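Local coordinates for protein peptidase, zinc-dependent (PDB 3LMC) that binds a zinc ion and an iron ion and is probably a metallopeptidase of family M54 that cleaves peptide bonds with the help of its zinc, at residues Asp61-Arg64 and Arg65-Pro68; Phe71-Ala74 and Asp75-Leu78; Leu99-Pro102 and Leu103-Phe106; Arg171-Asp174 and Glu175-Lys179. All blocks are in the same frame, centred on the assembly; numbering follows the deposited sequence.

Interaction 1 (Asp61-Arg64 and Arg65-Pro68)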
ATOM      1  N   ASP A  61       8.648  -3.086  -8.649  1.00 19.79           N
ATOM      2  CA  ASP A  61       9.520  -4.252  -8.564  1.00 20.53           C
ATOM      3  C   ASP A  61      10.885  -3.926  -9.189  1.00 20.92           C
ATOM      4  O   ASP A  61      11.932  -4.180  -8.600  1.00 21.72           O
ATOM      5  CB  ASP A  61       8.891  -5.453  -9.251  1.00 17.43           C
ATOM      6  CG  ASP A  61       9.885  -6.584  -9.455  1.00 21.45           C
ATOM      7  OD1 ASP A  61      10.323  -7.205  -8.459  1.00 15.87           O
ATOM      8  OD2 ASP A  61      10.246  -6.836 -10.615  1.00 26.86           O
HETATM    9  N   MSE A  62      10.879  -3.357 -10.384  1.00 21.78           N
HETATM   10  CA  MSE A  62      12.144  -3.011 -11.034  1.00 25.27           C
HETATM   11  C   MSE A  62      12.999  -2.077 -10.183  1.00 25.53           C
HETATM   12  O   MSE A  62      14.217  -2.238 -10.101  1.00 22.83           O
HETATM   13  CB  MSE A  62      11.888  -2.368 -12.387  1.00 25.71           C
HETATM   14  CG  MSE A  62      11.189  -3.279 -13.372  1.00 35.55           C
HETATM   15 SE   MSE A  62      11.287  -2.466 -15.124  1.00115.84          SE
HETATM   16  CE  MSE A  62      13.064  -1.632 -14.918  1.00 27.56           C
ATOM     17  N   PHE A  63      12.357  -1.097  -9.554  1.00 18.56           N
ATOM     18  CA  PHE A  63      13.065  -0.161  -8.689  1.00 22.80           C
ATOM     19  C   PHE A  63      13.720  -0.877  -7.501  1.00 21.88           C
ATOM     20  O   PHE A  63      14.889  -0.636  -7.172  1.00 20.95           O
ATOM     21  CB  PHE A  63      12.108   0.928  -8.177  1.00 18.28           C
ATOM     22  CG  PHE A  63      12.767   1.930  -7.303  1.00 18.41           C
ATOM     23  CD1 PHE A  63      13.513   2.967  -7.859  1.00 17.55           C
ATOM     24  CD2 PHE A  63      12.660   1.840  -5.920  1.00 17.88           C
ATOM     25  CE1 PHE A  63      14.135   3.910  -7.045  1.00 19.48           C
ATOM     26  CE2 PHE A  63      13.278   2.782  -5.099  1.00 14.44           C
ATOM     27  CZ  PHE A  63      14.017   3.816  -5.665  1.00 16.93           C
ATOM     28  N   ARG A  64      12.964  -1.744  -6.843  1.00 15.90           N
ATOM     29  CA  ARG A  64      13.520  -2.505  -5.733  1.00 20.79           C
ATOM     30  C   ARG A  64      14.758  -3.296  -6.180  1.00 21.90           C
ATOM     31  O   ARG A  64      15.805  -3.235  -5.537  1.00 22.44           O
ATOM     32  CB  ARG A  64      12.478  -3.465  -5.165  1.00 22.78           C
ATOM     33  CG  ARG A  64      12.997  -4.366  -4.038  1.00 19.93           C
ATOM     34  CD  ARG A  64      11.873  -5.280  -3.530  1.00 19.99           C
ATOM     35  NE  ARG A  64      11.301  -6.000  -4.657  1.00 19.81           N
ATOM     36  CZ  ARG A  64      10.033  -6.378  -4.748  1.00 22.45           C
ATOM     37  NH1 ARG A  64       9.189  -6.143  -3.749  1.00 21.67           N
ATOM     38  NH2 ARG A  64       9.617  -7.005  -5.841  1.00 19.75           N
ATOM     39  N   ARG A  65      14.640  -4.030  -7.282  1.00 16.80           N
ATOM     40  CA  ARG A  65      15.744  -4.884  -7.715  1.00 23.07           C
ATOM     41  C   ARG A  65      16.988  -4.052  -8.031  1.00 28.57           C
ATOM     42  O   ARG A  65      18.118  -4.480  -7.779  1.00 27.43           O
ATOM     43  CB  ARG A  65      15.351  -5.735  -8.920  1.00 27.70           C
ATOM     44  CG  ARG A  65      16.517  -6.519  -9.512  1.00 38.75           C
ATOM     45  CD  ARG A  65      16.036  -7.684 -10.355  1.00 48.35           C
ATOM     46  NE  ARG A  65      15.213  -7.250 -11.482  1.00 55.82           N
ATOM     47  CZ  ARG A  65      13.883  -7.202 -11.470  1.00 62.85           C
ATOM     48  NH1 ARG A  65      13.209  -7.552 -10.380  1.00 63.93           N
ATOM     49  NH2 ARG A  65      13.224  -6.802 -12.552  1.00 66.49           N
ATOM     50  N   ARG A  66      16.761  -2.855  -8.567  1.00 27.71           N
ATOM     51  CA  ARG A  66      17.831  -1.936  -8.949  1.00 27.67           C
ATOM     52  C   ARG A  66      18.417  -1.222  -7.719  1.00 23.84           C
ATOM     53  O   ARG A  66      19.483  -0.612  -7.807  1.00 27.61           O
ATOM     54  CB  ARG A  66      17.291  -0.928  -9.983  1.00 35.36           C
ATOM     55  CG  ARG A  66      18.254   0.155 -10.441  1.00 39.42           C
ATOM     56  CD  ARG A  66      17.627   1.051 -11.518  1.00 36.99           C
ATOM     57  NE  ARG A  66      16.642   1.990 -10.970  1.00 38.25           N
ATOM     58  CZ  ARG A  66      16.878   3.280 -10.745  1.00 34.54           C
ATOM     59  NH1 ARG A  66      18.072   3.811 -11.032  1.00 21.27           N
ATOM     60  NH2 ARG A  66      15.917   4.050 -10.246  1.00 43.93           N
HETATM   61  N   MSE A  67      17.747  -1.322  -6.569  1.00 21.07           N
HETATM   62  CA  MSE A  67      18.144  -0.537  -5.386  1.00 20.66           C
HETATM   63  C   MSE A  67      18.485  -1.344  -4.124  1.00 26.75           C
HETATM   64  O   MSE A  67      17.842  -1.173  -3.093  1.00 27.87           O
HETATM   65  CB  MSE A  67      17.068   0.505  -5.047  1.00 18.36           C
HETATM   66  CG  MSE A  67      16.866   1.594  -6.104  1.00 16.22           C
HETATM   67 SE   MSE A  67      18.492   2.689  -6.419  1.00 48.27          SE
HETATM   68  CE  MSE A  67      18.436   3.822  -4.862  1.00 25.69           C
ATOM     69  N   PRO A  68      19.513  -2.209  -4.196  1.00 26.53           N
ATOM     70  CA  PRO A  68      19.948  -2.973  -3.022  1.00 25.97           C
ATOM     71  C   PRO A  68      20.340  -2.063  -1.871  1.00 28.15           C
ATOM     72  O   PRO A  68      20.054  -2.357  -0.701  1.00 28.19           O
ATOM     73  CB  PRO A  68      21.204  -3.702  -3.519  1.00 28.11           C
ATOM     74  CG  PRO A  68      21.078  -3.747  -4.986  1.00 27.15           C
ATOM     75  CD  PRO A  68      20.298  -2.543  -5.402  1.00 24.06           C
TER
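Asp61 O accepts from Arg65 N at 3.0 Å and Met62 O from Arg66 N, the i to i+4 bonds of the last turn of helix 53-66, before Met67 N turns back to Arg64 O at 2.9 Å and the chain enters helix 68-71. Asp61 sits between two arginines. Its OD1 takes Arg64 NH2 at 2.7 Å through the anti lone pair, while OD2 meets Arg65 NH1 at 3.1 Å on the syn side, somewhat out of the carboxylate plane but within the guanidinium plane of Arg65. The Arg65 chain, extended at first, bends at chi3 (61°) and swings its guanidinium back over Met62 CA to the carboxylate. One turn round, Met67 CG lies over a face of the Phe63 ring, 3.7 Å from its centroid, a CH-pi contact joined by a looser Met-aromatic approach of the selenium of Met67, a selenomethionine. Arg66 NH2 comes to the edge of the same ring, 3.6 Å from CD1. Arg64 also donates to the carbonyls of Leu115, Glu89 and Gly116 and to Asn85 OD1. With one carboxylate shared by two guanidinium groups, Asp61 very likely stays ionised and offsets part of their positive charge.

Interaction 2 (Phe71-Ala74 and Asp75-Leu78)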
ATOM      1  N   PHE A  71      16.918  -1.438  -0.107  1.00 22.37           N
ATOM      2  CA  PHE A  71      16.027  -2.473   0.443  1.00 29.80           C
ATOM      3  C   PHE A  71      16.674  -3.761   0.976  1.00 30.41           C
ATOM      4  O   PHE A  71      16.039  -4.500   1.737  1.00 32.06           O
ATOM      5  CB  PHE A  71      14.950  -2.845  -0.581  1.00 29.17           C
ATOM      6  CG  PHE A  71      14.128  -1.676  -1.041  1.00 27.34           C
ATOM      7  CD1 PHE A  71      13.087  -1.190  -0.258  1.00 27.81           C
ATOM      8  CD2 PHE A  71      14.400  -1.051  -2.252  1.00 25.93           C
ATOM      9  CE1 PHE A  71      12.337  -0.099  -0.681  1.00 23.65           C
ATOM     10  CE2 PHE A  71      13.643   0.033  -2.685  1.00 24.65           C
ATOM     11  CZ  PHE A  71      12.619   0.507  -1.903  1.00 24.92           C
ATOM     12  N   LYS A  72      17.911  -4.043   0.574  1.00 27.98           N
ATOM     13  CA  LYS A  72      18.555  -5.305   0.953  1.00 22.40           C
ATOM     14  C   LYS A  72      19.096  -5.246   2.381  1.00 22.19           C
ATOM     15  O   LYS A  72      19.875  -4.357   2.703  1.00 26.04           O
ATOM     16  CB  LYS A  72      19.676  -5.637  -0.033  1.00 19.73           C
ATOM     17  CG  LYS A  72      20.494  -6.864   0.328  1.00 23.57           C
ATOM     18  CD  LYS A  72      21.610  -7.113  -0.681  1.00 29.29           C
ATOM     19  CE  LYS A  72      22.898  -6.393  -0.287  1.00 31.50           C
ATOM     20  NZ  LYS A  72      23.395  -6.742   1.094  1.00 31.53           N
ATOM     21  N   PRO A  73      18.673  -6.183   3.250  1.00 22.36           N
ATOM     22  CA  PRO A  73      19.246  -6.256   4.600  1.00 27.17           C
ATOM     23  C   PRO A  73      20.763  -6.386   4.503  1.00 32.38           C
ATOM     24  O   PRO A  73      21.252  -6.971   3.538  1.00 29.87           O
ATOM     25  CB  PRO A  73      18.656  -7.553   5.163  1.00 25.08           C
ATOM     26  CG  PRO A  73      17.392  -7.743   4.420  1.00 28.56           C
ATOM     27  CD  PRO A  73      17.659  -7.227   3.026  1.00 27.89           C
ATOM     28  N   ALA A  74      21.492  -5.843   5.475  1.00 36.79           N
ATOM     29  CA  ALA A  74      22.949  -5.964   5.495  1.00 42.27           C
ATOM     30  C   ALA A  74      23.415  -7.421   5.451  1.00 42.38           C
ATOM     31  O   ALA A  74      24.407  -7.738   4.808  1.00 43.75           O
ATOM     32  CB  ALA A  74      23.521  -5.265   6.723  1.00 46.73           C
ATOM     33  N   ASP A  75      22.693  -8.307   6.129  1.00 42.65           N
ATOM     34  CA  ASP A  75      23.100  -9.704   6.219  1.00 42.84           C
ATOM     35  C   ASP A  75      22.619 -10.555   5.044  1.00 40.25           C
ATOM     36  O   ASP A  75      22.633 -11.782   5.123  1.00 42.82           O
ATOM     37  CB  ASP A  75      22.631 -10.324   7.548  1.00 42.27           C
ATOM     38  CG  ASP A  75      21.113 -10.470   7.631  1.00 44.37           C
ATOM     39  OD1 ASP A  75      20.417 -10.209   6.620  1.00 40.86           O
ATOM     40  OD2 ASP A  75      20.616 -10.845   8.717  1.00 46.13           O
HETATM   41  N   MSE A  76      22.192  -9.911   3.963  1.00 37.38           N
HETATM   42  CA  MSE A  76      21.700 -10.640   2.791  1.00 34.98           C
HETATM   43  C   MSE A  76      22.621 -10.523   1.572  1.00 32.98           C
HETATM   44  O   MSE A  76      22.903  -9.427   1.077  1.00 36.39           O
HETATM   45  CB  MSE A  76      20.270 -10.217   2.422  1.00 31.82           C
HETATM   46  CG  MSE A  76      19.711 -11.000   1.243  1.00 30.05           C
HETATM   47 SE   MSE A  76      17.975 -10.360   0.596  1.00 34.89          SE
HETATM   48  CE  MSE A  76      16.869 -10.957   2.088  1.00 18.37           C
ATOM     49  N   ASP A  77      23.083 -11.668   1.089  1.00 31.14           N
ATOM     50  CA  ASP A  77      23.963 -11.712  -0.067  1.00 30.49           C
ATOM     51  C   ASP A  77      23.321 -11.000  -1.263  1.00 31.60           C
ATOM     52  O   ASP A  77      22.109 -11.097  -1.465  1.00 29.99           O
ATOM     53  CB  ASP A  77      24.277 -13.166  -0.420  1.00 37.80           C
ATOM     54  CG  ASP A  77      24.853 -13.311  -1.808  1.00 43.32           C
ATOM     55  OD1 ASP A  77      25.988 -12.829  -2.040  1.00 45.92           O
ATOM     56  OD2 ASP A  77      24.161 -13.901  -2.665  1.00 44.27           O
ATOM     57  N   LEU A  78      24.136 -10.292  -2.049  1.00 34.12           N
ATOM     58  CA  LEU A  78      23.642  -9.475  -3.164  1.00 32.44           C
ATOM     59  C   LEU A  78      23.020 -10.294  -4.292  1.00 35.43           C
ATOM     60  O   LEU A  78      22.022  -9.882  -4.895  1.00 37.03           O
ATOM     61  CB  LEU A  78      24.756  -8.588  -3.727  1.00 28.84           C
ATOM     62  CG  LEU A  78      24.388  -7.737  -4.939  1.00 31.00           C
ATOM     63  CD1 LEU A  78      23.153  -6.884  -4.620  1.00 27.01           C
ATOM     64  CD2 LEU A  78      25.572  -6.856  -5.346  1.00 31.95           C
TER
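Lys72 reaches across the loop to the carbonyl of Met76, NZ lying 2.7 Å from O and in the plane of that carbonyl. Bends at chi3 (90°) and chi4 (56°) curl the chain round that oxygen, laying CD and CE against it, while CG rests 4.0 Å from Met76 CB. This is the close-packed part. The same ammonium donates to Pro73 O at 3.3 Å, and Met76 N reaches that oxygen at 3.1 Å from the opposite face of the carbonyl plane, so one acceptor ties both the turn and the lysine. The chain of Met76, a selenomethionine, slants past the CG-CD edge of the proline ring: CE is 3.9 Å from Pro73 CD, with the selenium about as near. Tyr81 of helix 78-88 touches both Lys72 and Met76, and Glu89 touches Pro73 and Met76, packing against the inner side.

The outer side is much looser. Ala74 and Asp75 form the exposed corner, where Asp75 OD1 lies 3.5 Å from Pro73 CB, and Leu78 touches Lys72 lightly, CA 4.0 Å from Lys72 CD. Asp77 turns away and caps Phe80 N. Pro73 to Met76 is a type I beta turn, and with Asp77 as N-cap the whole is a helix-to-helix connection, leading from helix 68-71 into helix 78-88 at the protein surface.

Interaction 3 (Leu99-Pro102 and Leu103-Phe106)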
ATOM      1  N   LEU A  99      -5.669   6.155  -9.103  1.00 24.62           N
ATOM      2  CA  LEU A  99      -5.332   4.850  -9.680  1.00 22.56           C
ATOM      3  C   LEU A  99      -6.533   4.167 -10.304  1.00 21.19           C
ATOM      4  O   LEU A  99      -7.652   4.246  -9.777  1.00 20.06           O
ATOM      5  CB  LEU A  99      -4.766   3.926  -8.606  1.00 15.83           C
ATOM      6  CG  LEU A  99      -3.500   4.408  -7.912  1.00 18.31           C
ATOM      7  CD1 LEU A  99      -3.072   3.383  -6.879  1.00 20.16           C
ATOM      8  CD2 LEU A  99      -2.406   4.630  -8.949  1.00 18.08           C
ATOM      9  N   TYR A 100      -6.291   3.486 -11.418  1.00 21.33           N
ATOM     10  CA  TYR A 100      -7.267   2.533 -11.938  1.00 27.65           C
ATOM     11  C   TYR A 100      -6.623   1.178 -12.294  1.00 27.17           C
ATOM     12  O   TYR A 100      -5.403   1.034 -12.299  1.00 23.38           O
ATOM     13  CB  TYR A 100      -7.995   3.127 -13.145  1.00 25.97           C
ATOM     14  CG  TYR A 100      -7.218   3.060 -14.437  1.00 27.01           C
ATOM     15  CD1 TYR A 100      -6.179   3.945 -14.698  1.00 27.41           C
ATOM     16  CD2 TYR A 100      -7.542   2.124 -15.413  1.00 29.87           C
ATOM     17  CE1 TYR A 100      -5.473   3.891 -15.893  1.00 25.94           C
ATOM     18  CE2 TYR A 100      -6.844   2.065 -16.613  1.00 32.01           C
ATOM     19  CZ  TYR A 100      -5.813   2.949 -16.845  1.00 32.25           C
ATOM     20  OH  TYR A 100      -5.117   2.887 -18.033  1.00 36.82           O
ATOM     21  N   GLU A 101      -7.454   0.173 -12.543  1.00 28.37           N
ATOM     22  CA  GLU A 101      -6.996  -1.036 -13.225  1.00 29.93           C
ATOM     23  C   GLU A 101      -8.002  -1.353 -14.325  1.00 30.50           C
ATOM     24  O   GLU A 101      -9.135  -0.870 -14.286  1.00 28.13           O
ATOM     25  CB  GLU A 101      -6.807  -2.210 -12.264  1.00 32.17           C
ATOM     26  CG  GLU A 101      -7.998  -2.504 -11.364  1.00 35.00           C
ATOM     27  CD  GLU A 101      -8.887  -3.611 -11.889  1.00 41.56           C
ATOM     28  OE1 GLU A 101      -9.728  -4.109 -11.109  1.00 38.00           O
ATOM     29  OE2 GLU A 101      -8.746  -3.987 -13.078  1.00 46.33           O
ATOM     30  N   PRO A 102      -7.585  -2.128 -15.331  1.00 32.88           N
ATOM     31  CA  PRO A 102      -8.454  -2.316 -16.503  1.00 40.24           C
ATOM     32  C   PRO A 102      -9.939  -2.565 -16.175  1.00 41.86           C
ATOM     33  O   PRO A 102     -10.800  -1.959 -16.815  1.00 42.32           O
ATOM     34  CB  PRO A 102      -7.819  -3.509 -17.206  1.00 41.11           C
ATOM     35  CG  PRO A 102      -6.337  -3.330 -16.915  1.00 41.02           C
ATOM     36  CD  PRO A 102      -6.266  -2.765 -15.507  1.00 35.26           C
ATOM     37  N   LEU A 103     -10.232  -3.393 -15.176  1.00 40.55           N
ATOM     38  CA  LEU A 103     -11.622  -3.754 -14.870  1.00 42.07           C
ATOM     39  C   LEU A 103     -12.391  -2.750 -14.002  1.00 41.80           C
ATOM     40  O   LEU A 103     -13.573  -2.970 -13.697  1.00 40.17           O
ATOM     41  CB  LEU A 103     -11.671  -5.129 -14.201  1.00 44.96           C
ATOM     42  CG  LEU A 103     -11.939  -6.357 -15.080  1.00 48.76           C
ATOM     43  CD1 LEU A 103     -11.516  -6.131 -16.535  1.00 47.16           C
ATOM     44  CD2 LEU A 103     -11.247  -7.573 -14.479  1.00 47.60           C
ATOM     45  N   ALA A 104     -11.733  -1.659 -13.609  1.00 36.00           N
ATOM     46  CA  ALA A 104     -12.295  -0.758 -12.602  1.00 31.26           C
ATOM     47  C   ALA A 104     -12.208   0.726 -12.973  1.00 32.81           C
ATOM     48  O   ALA A 104     -11.239   1.167 -13.591  1.00 33.08           O
ATOM     49  CB  ALA A 104     -11.624  -1.004 -11.250  1.00 26.46           C
ATOM     50  N   ASP A 105     -13.229   1.484 -12.578  1.00 33.46           N
ATOM     51  CA  ASP A 105     -13.247   2.939 -12.753  1.00 33.50           C
ATOM     52  C   ASP A 105     -12.102   3.589 -11.968  1.00 30.31           C
ATOM     53  O   ASP A 105     -11.493   4.566 -12.415  1.00 25.35           O
ATOM     54  CB  ASP A 105     -14.592   3.511 -12.294  1.00 36.10           C
ATOM     55  CG  ASP A 105     -15.752   3.075 -13.186  1.00 45.47           C
ATOM     56  OD1 ASP A 105     -15.508   2.734 -14.365  1.00 46.04           O
ATOM     57  OD2 ASP A 105     -16.910   3.080 -12.711  1.00 47.64           O
ATOM     58  N   PHE A 106     -11.821   3.030 -10.792  1.00 23.91           N
ATOM     59  CA  PHE A 106     -10.730   3.484  -9.949  1.00 21.71           C
ATOM     60  C   PHE A 106     -10.470   2.417  -8.889  1.00 22.00           C
ATOM     61  O   PHE A 106     -11.282   1.527  -8.690  1.00 25.62           O
ATOM     62  CB  PHE A 106     -11.097   4.800  -9.264  1.00 20.09           C
ATOM     63  CG  PHE A 106     -12.041   4.632  -8.107  1.00 20.78           C
ATOM     64  CD1 PHE A 106     -13.412   4.699  -8.301  1.00 24.22           C
ATOM     65  CD2 PHE A 106     -11.557   4.377  -6.825  1.00 17.26           C
ATOM     66  CE1 PHE A 106     -14.291   4.533  -7.236  1.00 29.74           C
ATOM     67  CE2 PHE A 106     -12.434   4.210  -5.753  1.00 25.08           C
ATOM     68  CZ  PHE A 106     -13.799   4.289  -5.960  1.00 28.41           C
TER
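Glu101 bends back on its own turn: OE2 takes Leu103 N at 2.6 Å while its main-chain O accepts from Ala104 N at 2.8 Å, the second bond closing a type I beta turn from Glu101 to Ala104. The side-chain bond is moderately straight, 149° at the hydrogen, but the donor arrives from above the carboxylate plane, 50° out of it. What brings the carboxylate there is the pair of torsions: CG is held between N and C (chi1 51°), and a bend at chi2 swings the acid across the turn. It then lies beside Ala104, with OE1 3.6 Å from CB, and OE2 also rests against Leu103 CB.

Farther back the two arms come close again. Phe106 CA approaches Leu99 O at 3.2 Å in a CA-H...O contact, and Tyr100 CB lies 3.8 Å from Ala104 O, with that oxygen near the plane of the tyrosine ring at its edge. Asp105 O is held by Gln50 NE2, and the Phe106 ring makes a cation-pi contact with Arg124. Glu101 stands about 9 Å from the zinc, side chain to ion. Tyr100 pairs with the backbone of Tyr51 and Ala53, and Leu99 with that of Val107, so strand 99-101 runs beside strand 50-52, and this turn carries the chain from that small sheet into strand 106-112, at the border of the main five-stranded sheet.

Interaction 4 (Arg171-Asp174 and Glu175-Lys179)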
ATOM      1  N   ARG A 171     -16.473  -1.154  -1.310  1.00 43.81           N
ATOM      2  CA  ARG A 171     -17.011  -0.656  -2.576  1.00 49.46           C
ATOM      3  C   ARG A 171     -16.841   0.854  -2.693  1.00 48.58           C
ATOM      4  O   ARG A 171     -16.709   1.396  -3.794  1.00 49.64           O
ATOM      5  CB  ARG A 171     -18.485  -1.037  -2.730  1.00 56.86           C
ATOM      6  CG  ARG A 171     -18.710  -2.533  -2.906  1.00 63.70           C
ATOM      7  CD  ARG A 171     -20.128  -2.855  -3.362  1.00 68.20           C
ATOM      8  NE  ARG A 171     -21.140  -2.470  -2.380  1.00 70.48           N
ATOM      9  CZ  ARG A 171     -21.462  -3.195  -1.314  1.00 73.19           C
ATOM     10  NH1 ARG A 171     -20.839  -4.340  -1.074  1.00 74.33           N
ATOM     11  NH2 ARG A 171     -22.403  -2.772  -0.480  1.00 74.61           N
ATOM     12  N   ASN A 172     -16.831   1.526  -1.547  1.00 45.58           N
ATOM     13  CA  ASN A 172     -16.734   2.978  -1.509  1.00 42.15           C
ATOM     14  C   ASN A 172     -16.137   3.465  -0.190  1.00 37.40           C
ATOM     15  O   ASN A 172     -15.792   2.662   0.675  1.00 39.31           O
ATOM     16  CB  ASN A 172     -18.114   3.593  -1.743  1.00 44.04           C
ATOM     17  CG  ASN A 172     -19.176   3.002  -0.827  1.00 45.17           C
ATOM     18  OD1 ASN A 172     -18.948   2.820   0.374  1.00 43.82           O
ATOM     19  ND2 ASN A 172     -20.345   2.711  -1.387  1.00 42.97           N
ATOM     20  N   LEU A 173     -16.026   4.778  -0.033  1.00 31.76           N
ATOM     21  CA  LEU A 173     -15.373   5.345   1.141  1.00 32.43           C
ATOM     22  C   LEU A 173     -16.105   5.101   2.463  1.00 35.88           C
ATOM     23  O   LEU A 173     -15.464   4.942   3.508  1.00 39.41           O
ATOM     24  CB  LEU A 173     -15.116   6.837   0.966  1.00 29.10           C
ATOM     25  CG  LEU A 173     -14.007   7.268   1.919  1.00 32.78           C
ATOM     26  CD1 LEU A 173     -12.788   6.392   1.687  1.00 29.32           C
ATOM     27  CD2 LEU A 173     -13.663   8.737   1.740  1.00 39.59           C
ATOM     28  N   ASP A 174     -17.436   5.076   2.423  1.00 31.33           N
ATOM     29  CA  ASP A 174     -18.229   4.800   3.613  1.00 31.13           C
ATOM     30  C   ASP A 174     -17.960   3.396   4.151  1.00 28.33           C
ATOM     31  O   ASP A 174     -17.765   3.214   5.359  1.00 28.61           O
ATOM     32  CB  ASP A 174     -19.714   4.984   3.321  1.00 40.92           C
ATOM     33  CG  ASP A 174     -20.095   6.445   3.152  1.00 51.94           C
ATOM     34  OD1 ASP A 174     -19.311   7.324   3.584  1.00 54.34           O
ATOM     35  OD2 ASP A 174     -21.177   6.715   2.588  1.00 56.33           O
ATOM     36  N   GLU A 175     -17.957   2.409   3.257  1.00 23.17           N
ATOM     37  CA  GLU A 175     -17.584   1.037   3.613  1.00 29.43           C
ATOM     38  C   GLU A 175     -16.160   0.936   4.152  1.00 24.65           C
ATOM     39  O   GLU A 175     -15.895   0.179   5.081  1.00 25.79           O
ATOM     40  CB  GLU A 175     -17.751   0.097   2.418  1.00 35.90           C
ATOM     41  CG  GLU A 175     -19.003  -0.769   2.481  1.00 42.66           C
ATOM     42  CD  GLU A 175     -19.284  -1.493   1.170  1.00 46.53           C
ATOM     43  OE1 GLU A 175     -18.340  -2.059   0.566  1.00 44.07           O
ATOM     44  OE2 GLU A 175     -20.458  -1.487   0.741  1.00 48.93           O
ATOM     45  N   LEU A 176     -15.238   1.700   3.574  1.00 23.59           N
ATOM     46  CA  LEU A 176     -13.850   1.670   4.041  1.00 26.31           C
ATOM     47  C   LEU A 176     -13.770   2.211   5.474  1.00 23.60           C
ATOM     48  O   LEU A 176     -13.065   1.673   6.330  1.00 24.74           O
ATOM     49  CB  LEU A 176     -12.939   2.452   3.072  1.00 26.04           C
ATOM     50  CG  LEU A 176     -11.490   2.784   3.446  1.00 29.31           C
ATOM     51  CD1 LEU A 176     -10.832   1.656   4.168  1.00 36.09           C
ATOM     52  CD2 LEU A 176     -10.709   3.113   2.212  1.00 24.37           C
ATOM     53  N   ASP A 177     -14.526   3.265   5.746  1.00 20.08           N
ATOM     54  CA  ASP A 177     -14.501   3.873   7.073  1.00 21.48           C
ATOM     55  C   ASP A 177     -15.119   2.940   8.119  1.00 22.50           C
ATOM     56  O   ASP A 177     -14.783   3.023   9.302  1.00 27.54           O
ATOM     57  CB  ASP A 177     -15.208   5.234   7.065  1.00 21.43           C
ATOM     58  CG  ASP A 177     -14.362   6.336   6.435  1.00 27.93           C
ATOM     59  OD1 ASP A 177     -13.142   6.127   6.237  1.00 24.13           O
ATOM     60  OD2 ASP A 177     -14.921   7.419   6.146  1.00 27.92           O
ATOM     61  N   ARG A 178     -16.019   2.060   7.684  1.00 19.68           N
ATOM     62  CA  ARG A 178     -16.642   1.093   8.590  1.00 25.51           C
ATOM     63  C   ARG A 178     -15.688  -0.046   8.948  1.00 27.79           C
ATOM     64  O   ARG A 178     -15.866  -0.712   9.974  1.00 29.51           O
ATOM     65  CB  ARG A 178     -17.930   0.512   8.002  1.00 28.12           C
ATOM     66  CG  ARG A 178     -19.097   1.501   7.924  1.00 40.75           C
ATOM     67  CD  ARG A 178     -20.368   0.782   7.470  1.00 51.00           C
ATOM     68  NE  ARG A 178     -21.423   1.710   7.081  1.00 58.87           N
ATOM     69  CZ  ARG A 178     -21.777   1.964   5.823  1.00 62.71           C
ATOM     70  NH1 ARG A 178     -21.166   1.348   4.819  1.00 61.63           N
ATOM     71  NH2 ARG A 178     -22.752   2.828   5.570  1.00 65.58           N
ATOM     72  N   LYS A 179     -14.687  -0.287   8.107  1.00 16.80           N
ATOM     73  CA  LYS A 179     -13.690  -1.305   8.449  1.00 21.84           C
ATOM     74  C   LYS A 179     -13.002  -0.870   9.734  1.00 24.15           C
ATOM     75  O   LYS A 179     -12.913   0.322  10.015  1.00 28.14           O
ATOM     76  CB  LYS A 179     -12.666  -1.482   7.337  1.00 20.12           C
ATOM     77  CG  LYS A 179     -13.261  -1.922   6.016  1.00 22.35           C
ATOM     78  CD  LYS A 179     -12.223  -1.822   4.924  1.00 23.93           C
ATOM     79  CE  LYS A 179     -11.175  -2.905   5.041  1.00 24.41           C
ATOM     80  NZ  LYS A 179     -10.099  -2.693   4.023  1.00 21.52           N
TER
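Arg171 and Glu175 set their flat groups steeply against each other, guanidinium and carboxylate planes 74° apart, with Glu175 CD over the centre of the guanidinium 3.7 Å above its plane. No guanidinium N-H points at OE2; the salt bridge is one of charge alone, and the place of OE2 is uncertain because it crowds the arginine in the model, where Arg171 is itself poorly ordered. The firmer link uses the other oxygen: Glu175 OE1 accepts from Arg171 N at 2.8 Å, nearly straight at 170°, though met from above the carboxylate plane, and shares a weak bond with Tyr168 OH. Asn172 crosses Glu175 at about a right angle, and its OD1 takes Glu175 N at 3.1 Å, nearly in line with the amide carbonyl. With chi1 at 51°, the asparagine amide lies over the first turn. Asn172 is thus the N-cap, and Glu175 OE1 holds the N-H of the residue just before it.

On the inner side Leu173 CD1 meets Leu176 CD2 at 3.9 Å, and Asp177 N bonds to Leu173 O at 2.9 Å. Those leucines face Phe108 of strand 106-112 and Leu125, while Asp177 makes a salt bridge with Arg142. Helix 173-178 packs on helix 136-154, which carries His149 and His153 of the zinc site, Leu176 being about 7 Å from His149 between side chains.

All four are local contacts within one continuous piece of chain. Interaction 1 is the most buried, partly covered by helix 78-88; the other three are surface contacts. Interactions 1 and 2 touch, Phe63 and Arg64 packing on Phe71, and together carry the chain from helix 53-66 to helix 78-88. Interactions 3 and 4 lie nearer the zinc, their nearest atoms about 5 Å apart without touching, and both border strand 106-112. The chemistry follows place: interaction 1 shares one acid between two arginines, interaction 2 satisfies loop carbonyls with a lysine, and interactions 3 and 4 use glutamate carboxylates to hold backbone N-H groups, at a turn and ahead of a helix.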